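Local coordinates for protein putative dioxygenase (Nostoc punctiforme, PDB 2PEB) that is a putative zinc-bound oxidoreductase of the Dopa 4,5-dioxygenase family that probably opens catechol-type aromatic rings with molecular oxygen, at residues 10-15 and 64-69; 83-88 and 93-98. All blocks are in the same frame, centred on the assembly; numbering follows the deposited sequence. Where two conformers were deposited one is given.

Interaction 1: 10-15 and 64-69. With ZN (zinc ion), chain C.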
loop_
_atom_site.group_PDB
_atom_site.type_symbol
_atom_site.label_atom_id
_atom_site.label_comp_id
_atom_site.label_asym_id
_atom_site.label_seq_id
_atom_site.Cartn_x
_atom_site.Cartn_y
_atom_site.Cartn_z
ATOM N N ALA A 10 -1.742 -2.573 -16.173
ATOM C CA ALA A 10 -1.549 -3.883 -16.843
ATOM C C ALA A 10 -1.077 -4.981 -15.890
ATOM O O ALA A 10 -1.086 -6.192 -16.230
ATOM C CB ALA A 10 -0.539 -3.719 -17.981
ATOM N N GLY A 11 -0.631 -4.582 -14.712
ATOM C CA GLY A 11 -0.035 -5.488 -13.768
ATOM C C GLY A 11 0.621 -4.763 -12.660
ATOM O O GLY A 11 0.614 -3.534 -12.611
ATOM N N PHE A 12 1.210 -5.523 -11.743
ATOM C CA PHE A 12 1.939 -4.978 -10.606
ATOM C C PHE A 12 3.251 -5.670 -10.367
ATOM O O PHE A 12 3.436 -6.842 -10.726
ATOM C CB PHE A 12 1.131 -5.052 -9.296
ATOM C CG PHE A 12 -0.156 -4.322 -9.360
ATOM C CD1 PHE A 12 -1.295 -4.959 -9.821
ATOM C CD2 PHE A 12 -0.250 -3.010 -8.923
ATOM C CE1 PHE A 12 -2.512 -4.291 -9.897
ATOM C CE2 PHE A 12 -1.467 -2.319 -9.009
ATOM C CZ PHE A 12 -2.608 -2.982 -9.480
ATOM N N HIS A 13 4.181 -4.919 -9.792
ATOM C CA HIS A 13 5.375 -5.478 -9.163
ATOM C C HIS A 13 5.359 -5.238 -7.700
ATOM O O HIS A 13 4.999 -4.162 -7.258
ATOM C CB HIS A 13 6.606 -4.751 -9.657
ATOM C CG HIS A 13 7.053 -5.142 -11.016
ATOM N ND1 HIS A 13 8.194 -4.617 -11.583
ATOM C CD2 HIS A 13 6.547 -6.024 -11.909
ATOM C CE1 HIS A 13 8.354 -5.150 -12.786
ATOM N NE2 HIS A 13 7.385 -6.025 -12.999
ATOM N N ALA A 14 5.752 -6.230 -6.936
ATOM C CA ALA A 14 6.278 -6.050 -5.579
ATOM C C ALA A 14 7.812 -6.178 -5.585
ATOM O O ALA A 14 8.365 -7.085 -6.184
ATOM C CB ALA A 14 5.668 -7.034 -4.673
ATOM N N HIS A 15 8.481 -5.208 -4.972
ATOM C CA HIS A 15 9.932 -5.224 -4.713
ATOM C C HIS A 15 10.102 -5.431 -3.200
ATOM O O HIS A 15 9.676 -4.601 -2.388
ATOM C CB HIS A 15 10.619 -3.960 -5.264
ATOM C CG HIS A 15 10.550 -3.874 -6.773
ATOM N ND1 HIS A 15 11.539 -4.410 -7.577
ATOM C CD2 HIS A 15 9.629 -3.352 -7.619
ATOM C CE1 HIS A 15 11.219 -4.259 -8.841
ATOM N NE2 HIS A 15 10.097 -3.571 -8.904
ATOM N N ASN A 64 -5.461 -9.364 -11.489
ATOM C CA ASN A 64 -6.309 -10.314 -10.744
ATOM C C ASN A 64 -5.666 -10.976 -9.490
ATOM O O ASN A 64 -6.335 -11.688 -8.743
ATOM C CB ASN A 64 -6.995 -11.318 -11.651
ATOM C CG ASN A 64 -6.086 -12.419 -12.143
ATOM O OD1 ASN A 64 -4.972 -12.604 -11.695
ATOM N ND2 ASN A 64 -6.620 -13.214 -13.057
ATOM N N GLN A 65 -4.386 -10.737 -9.253
ATOM C CA GLN A 65 -3.720 -11.184 -8.042
ATOM C C GLN A 65 -3.520 -10.110 -6.978
ATOM O O GLN A 65 -3.036 -10.405 -5.890
ATOM C CB GLN A 65 -2.356 -11.756 -8.449
ATOM C CG GLN A 65 -2.424 -12.955 -9.365
ATOM C CD GLN A 65 -3.178 -14.135 -8.786
ATOM O OE1 GLN A 65 -2.723 -14.771 -7.803
ATOM N NE2 GLN A 65 -4.331 -14.420 -9.351
ATOM N N PHE A 66 -3.894 -8.862 -7.280
ATOM C CA PHE A 66 -3.609 -7.739 -6.424
ATOM C C PHE A 66 -4.271 -7.953 -5.075
ATOM O O PHE A 66 -3.590 -7.831 -4.025
ATOM C CB PHE A 66 -4.009 -6.412 -7.096
ATOM C CG PHE A 66 -3.724 -5.239 -6.287
ATOM C CD1 PHE A 66 -2.494 -4.596 -6.360
ATOM C CD2 PHE A 66 -4.693 -4.735 -5.418
ATOM C CE1 PHE A 66 -2.230 -3.494 -5.599
ATOM C CE2 PHE A 66 -4.421 -3.630 -4.651
ATOM C CZ PHE A 66 -3.180 -3.003 -4.721
ATOM N N ASP A 67 -5.500 -8.446 -5.082
ATOM C CA ASP A 67 -6.220 -8.637 -3.803
ATOM C C ASP A 67 -5.889 -9.989 -3.135
ATOM O O ASP A 67 -6.458 -10.345 -2.073
ATOM C CB ASP A 67 -7.721 -8.406 -3.969
ATOM C CG ASP A 67 -8.403 -9.486 -4.737
ATOM O OD1 ASP A 67 -7.763 -10.513 -5.089
ATOM O OD2 ASP A 67 -9.608 -9.296 -4.969
ATOM N N LYS A 68 -4.970 -10.737 -3.738
ATOM C CA LYS A 68 -4.436 -11.924 -3.119
ATOM C C LYS A 68 -3.055 -11.672 -2.576
ATOM O O LYS A 68 -2.817 -11.846 -1.381
ATOM C CB LYS A 68 -4.455 -13.105 -4.098
ATOM C CG LYS A 68 -5.883 -13.355 -4.628
ATOM C CD LYS A 68 -5.928 -14.374 -5.757
ATOM C CE LYS A 68 -7.359 -14.584 -6.273
ATOM N NZ LYS A 68 -8.373 -14.350 -5.201
ATOM N N VAL A 69 -2.123 -11.269 -3.449
ATOM C CA VAL A 69 -0.757 -11.010 -3.075
ATOM C C VAL A 69 -0.569 -9.911 -2.023
ATOM O O VAL A 69 0.114 -10.088 -1.031
ATOM C CB VAL A 69 0.105 -10.728 -4.331
ATOM C CG1 VAL A 69 1.508 -10.289 -3.908
ATOM C CG2 VAL A 69 0.174 -11.988 -5.230
HETATM ZN ZN ZN C . 9.222 -3.160 -10.522
#
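Over one face of the Phe12 ring sits CD1 of Phe66, 3.4 Å above the plane and over its centre. The two rings lie neither flat on one another nor edge-on: their planes meet at 39° and their centroids are 4.5 Å apart. The closest pair is Phe12 CZ with Phe66 CD1, at 3.5 Å, while CB of Phe66 reaches the CE1 side of the Phe12 ring at 3.8 Å. No hydrogen bond joins the two segments, so the contact is apolar throughout and both of its residues are buried. Phe66 stands in the first turn of helix 66-76, and with CG opposite the backbone N (chi1 -179°) its ring reaches out to the strand. Pro86 of the neighbouring strand touches Phe12 as well, and Met74 and Phe66 of the second subunit pack on Phe12 and Phe66 respectively, placing the pair at the dimer interface. A serine in place of Phe12 would probably leave the Phe66 ring without the flat surface it lies against, opening a gap between sheet and helix. Along the strand the side chains alternate: Phe12 and Ala14 point to the helix, His13 and His15 to the zinc ion. His13 binds the metal through ND1 at 2.1 Å and His15 through NE2 at 1.9 Å, different ring nitrogens serving one ion. His85 is the third histidine ligand. The segment thus shows the two-faced strand of an antiparallel sheet, its helix-covered side apolar and its other side part of a three-histidine metal site.

Interaction 2: 83-88 and 93-98. With ZN (zinc ion), chain C.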
loop_
_atom_site.group_PDB
_atom_site.type_symbol
_atom_site.label_atom_id
_atom_site.label_comp_id
_atom_site.label_asym_id
_atom_site.label_seq_id
_atom_site.Cartn_x
_atom_site.Cartn_y
_atom_site.Cartn_z
ATOM N N LEU A 83 7.867 -2.279 -1.597
ATOM C CA LEU A 83 7.261 -1.456 -2.589
ATOM C C LEU A 83 6.349 -2.229 -3.519
ATOM O O LEU A 83 6.739 -3.254 -4.093
ATOM C CB LEU A 83 8.365 -0.841 -3.431
ATOM C CG LEU A 83 7.916 -0.014 -4.634
ATOM C CD1 LEU A 83 7.253 1.289 -4.164
ATOM C CD2 LEU A 83 9.102 0.336 -5.564
ATOM N N VAL A 84 5.130 -1.766 -3.693
ATOM C CA VAL A 84 4.266 -2.278 -4.741
ATOM C C VAL A 84 3.908 -1.157 -5.733
ATOM O O VAL A 84 3.466 -0.113 -5.349
ATOM C CB VAL A 84 2.966 -2.934 -4.212
ATOM C CG1 VAL A 84 2.084 -3.457 -5.410
ATOM C CG2 VAL A 84 3.287 -4.058 -3.175
ATOM N N HIS A 85 4.147 -1.389 -7.014
ATOM C CA HIS A 85 3.895 -0.393 -8.024
ATOM C C HIS A 85 3.147 -1.027 -9.178
ATOM O O HIS A 85 3.291 -2.209 -9.448
ATOM C CB HIS A 85 5.171 0.376 -8.456
ATOM C CG HIS A 85 6.116 -0.398 -9.323
ATOM N ND1 HIS A 85 5.860 -0.632 -10.653
ATOM C CD2 HIS A 85 7.329 -0.958 -9.072
ATOM C CE1 HIS A 85 6.847 -1.356 -11.173
ATOM N NE2 HIS A 85 7.758 -1.555 -10.240
ATOM N N PRO A 86 2.302 -0.236 -9.825
ATOM C CA PRO A 86 1.618 -0.673 -11.021
ATOM C C PRO A 86 2.528 -0.573 -12.207
ATOM O O PRO A 86 3.619 0.011 -12.114
ATOM C CB PRO A 86 0.473 0.318 -11.132
ATOM C CG PRO A 86 1.050 1.562 -10.553
ATOM C CD PRO A 86 1.930 1.169 -9.488
ATOM N N GLU A 87 2.073 -1.197 -13.288
ATOM C CA GLU A 87 2.739 -1.108 -14.571
ATOM C C GLU A 87 1.740 -0.531 -15.535
ATOM O O GLU A 87 0.814 -1.221 -15.946
ATOM C CB GLU A 87 3.194 -2.492 -15.023
ATOM C CG GLU A 87 4.226 -3.054 -14.115
ATOM C CD GLU A 87 4.553 -4.487 -14.425
ATOM O OE1 GLU A 87 3.638 -5.344 -14.393
ATOM O OE2 GLU A 87 5.740 -4.765 -14.682
ATOM N N THR A 88 1.906 0.765 -15.864
ATOM C CA THR A 88 1.005 1.509 -16.697
ATOM C C THR A 88 1.716 2.106 -17.906
ATOM O O THR A 88 1.103 2.841 -18.690
ATOM C CB THR A 88 0.396 2.685 -15.918
ATOM O OG1 THR A 88 1.421 3.648 -15.667
ATOM C CG2 THR A 88 -0.204 2.206 -14.597
ATOM N N SER A 93 6.345 7.678 -13.089
ATOM C CA SER A 93 5.122 7.815 -12.280
ATOM C C SER A 93 4.766 6.509 -11.568
ATOM O O SER A 93 4.366 6.531 -10.391
ATOM C CB SER A 93 3.960 8.370 -13.097
ATOM O OG SER A 93 4.328 9.566 -13.752
ATOM N N ASP A 94 4.939 5.366 -12.228
ATOM C CA ASP A 94 4.626 4.098 -11.592
ATOM C C ASP A 94 5.397 3.898 -10.273
ATOM O O ASP A 94 4.859 3.390 -9.324
ATOM C CB ASP A 94 4.898 2.902 -12.519
ATOM C CG ASP A 94 3.903 2.820 -13.663
ATOM O OD1 ASP A 94 2.793 3.349 -13.495
ATOM O OD2 ASP A 94 4.199 2.188 -14.706
ATOM N N HIS A 95 6.672 4.235 -10.257
ATOM C CA HIS A 95 7.465 4.087 -9.041
ATOM C C HIS A 95 7.302 5.249 -8.044
ATOM O O HIS A 95 7.294 5.031 -6.852
ATOM C CB HIS A 95 8.921 4.012 -9.420
ATOM C CG HIS A 95 9.293 2.746 -10.102
ATOM N ND1 HIS A 95 8.914 2.452 -11.397
ATOM C CD2 HIS A 95 10.025 1.699 -9.676
ATOM C CE1 HIS A 95 9.410 1.272 -11.739
ATOM N NE2 HIS A 95 10.094 0.802 -10.710
ATOM N N ALA A 96 7.197 6.479 -8.540
ATOM C CA ALA A 96 7.233 7.621 -7.663
ATOM C C ALA A 96 5.873 8.093 -7.118
ATOM O O ALA A 96 5.814 8.650 -6.016
ATOM C CB ALA A 96 7.970 8.774 -8.349
ATOM N N VAL A 97 4.823 7.942 -7.917
ATOM C CA VAL A 97 3.541 8.576 -7.664
ATOM C C VAL A 97 2.460 7.521 -7.406
ATOM O O VAL A 97 1.620 7.674 -6.503
ATOM C CB VAL A 97 3.126 9.478 -8.856
ATOM C CG1 VAL A 97 1.832 10.172 -8.597
ATOM C CG2 VAL A 97 4.226 10.534 -9.172
ATOM N N TYR A 98 2.478 6.439 -8.192
ATOM C CA TYR A 98 1.378 5.516 -8.206
ATOM C C TYR A 98 1.626 4.343 -7.295
ATOM O O TYR A 98 0.835 3.410 -7.323
ATOM C CB TYR A 98 1.065 4.988 -9.629
ATOM C CG TYR A 98 0.757 6.013 -10.678
ATOM C CD1 TYR A 98 0.110 7.211 -10.364
ATOM C CD2 TYR A 98 1.086 5.775 -11.997
ATOM C CE1 TYR A 98 -0.210 8.117 -11.335
ATOM C CE2 TYR A 98 0.779 6.676 -12.977
ATOM C CZ TYR A 98 0.162 7.857 -12.629
ATOM O OH TYR A 98 -0.116 8.742 -13.599
HETATM ZN ZN ZN C . 9.222 -3.160 -10.522
#
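Leu83 touches the ring of His95 lightly through CD2 in strand 82-87, where Leu83 and His85 point toward the segment 93-98. Two residues on, His85 presents a ring face to CE1 of His95, 3.6 Å above its plane and toward the rim; the planes are 32° apart. His85 NE2 and His95 NE2 approach to 3.4 Å without a hydrogen to share. His85 NE2 binds the zinc ion at 2.2 Å, and His95 donates from ND1 to Ala91 O, consistent with its NE2, which also meets an unidentified ligand, carrying no proton. With chi1 at 74°, the His85 ring is set between the backbone N and the carbonyl carbon, and ND1 donates to Pro86 O (2.8 Å, 171°) almost exactly in the ring plane. That bond fixes the rotation of the imidazole and leaves NE2 for the metal. Pro86 turns its ring to Tyr98, Pro86 CG lying 3.5 Å from Tyr98 CB, and Met74 of the second subunit packs on the proline. Thr88 then closes the contact with a two-point grip on the buried Asp94 carboxylate: its N meets OD2 at 2.9 Å in a nearly straight bond, its OG1 donates to OD1 at 2.6 Å, and both oxygens are used on their syn sides. Asp90 N adds a weak bond to OD2. The carboxylate therefore ties helix 91-96 to the backbone and hydroxyl of Thr88. Here the strand supplies the third histidine of a His3 zinc site, and the helix that follows it lays a second-shell histidine against that ligand.

Interactions 1 and 2 follow one another along the chain, the first closing before the second opens, with their centres about 11 Å apart. They share the antiparallel sheet, in which strands 11-18 and 82-87 are neighbours; the backbone links His15 N to Leu83 O and Gly11 O to Glu87 N, both at 2.8 Å, are probable hydrogen bonds. Helix 66-76 leads into strand 82-87, so the chain passes from the helix of interaction 1 to the strand of interaction 2. The zinc ion is the meeting point: 10-15 gives two histidines and 83-88 the third. Both contacts also reach the second subunit, so the sheet carrying the metal site also borders the dimer interface.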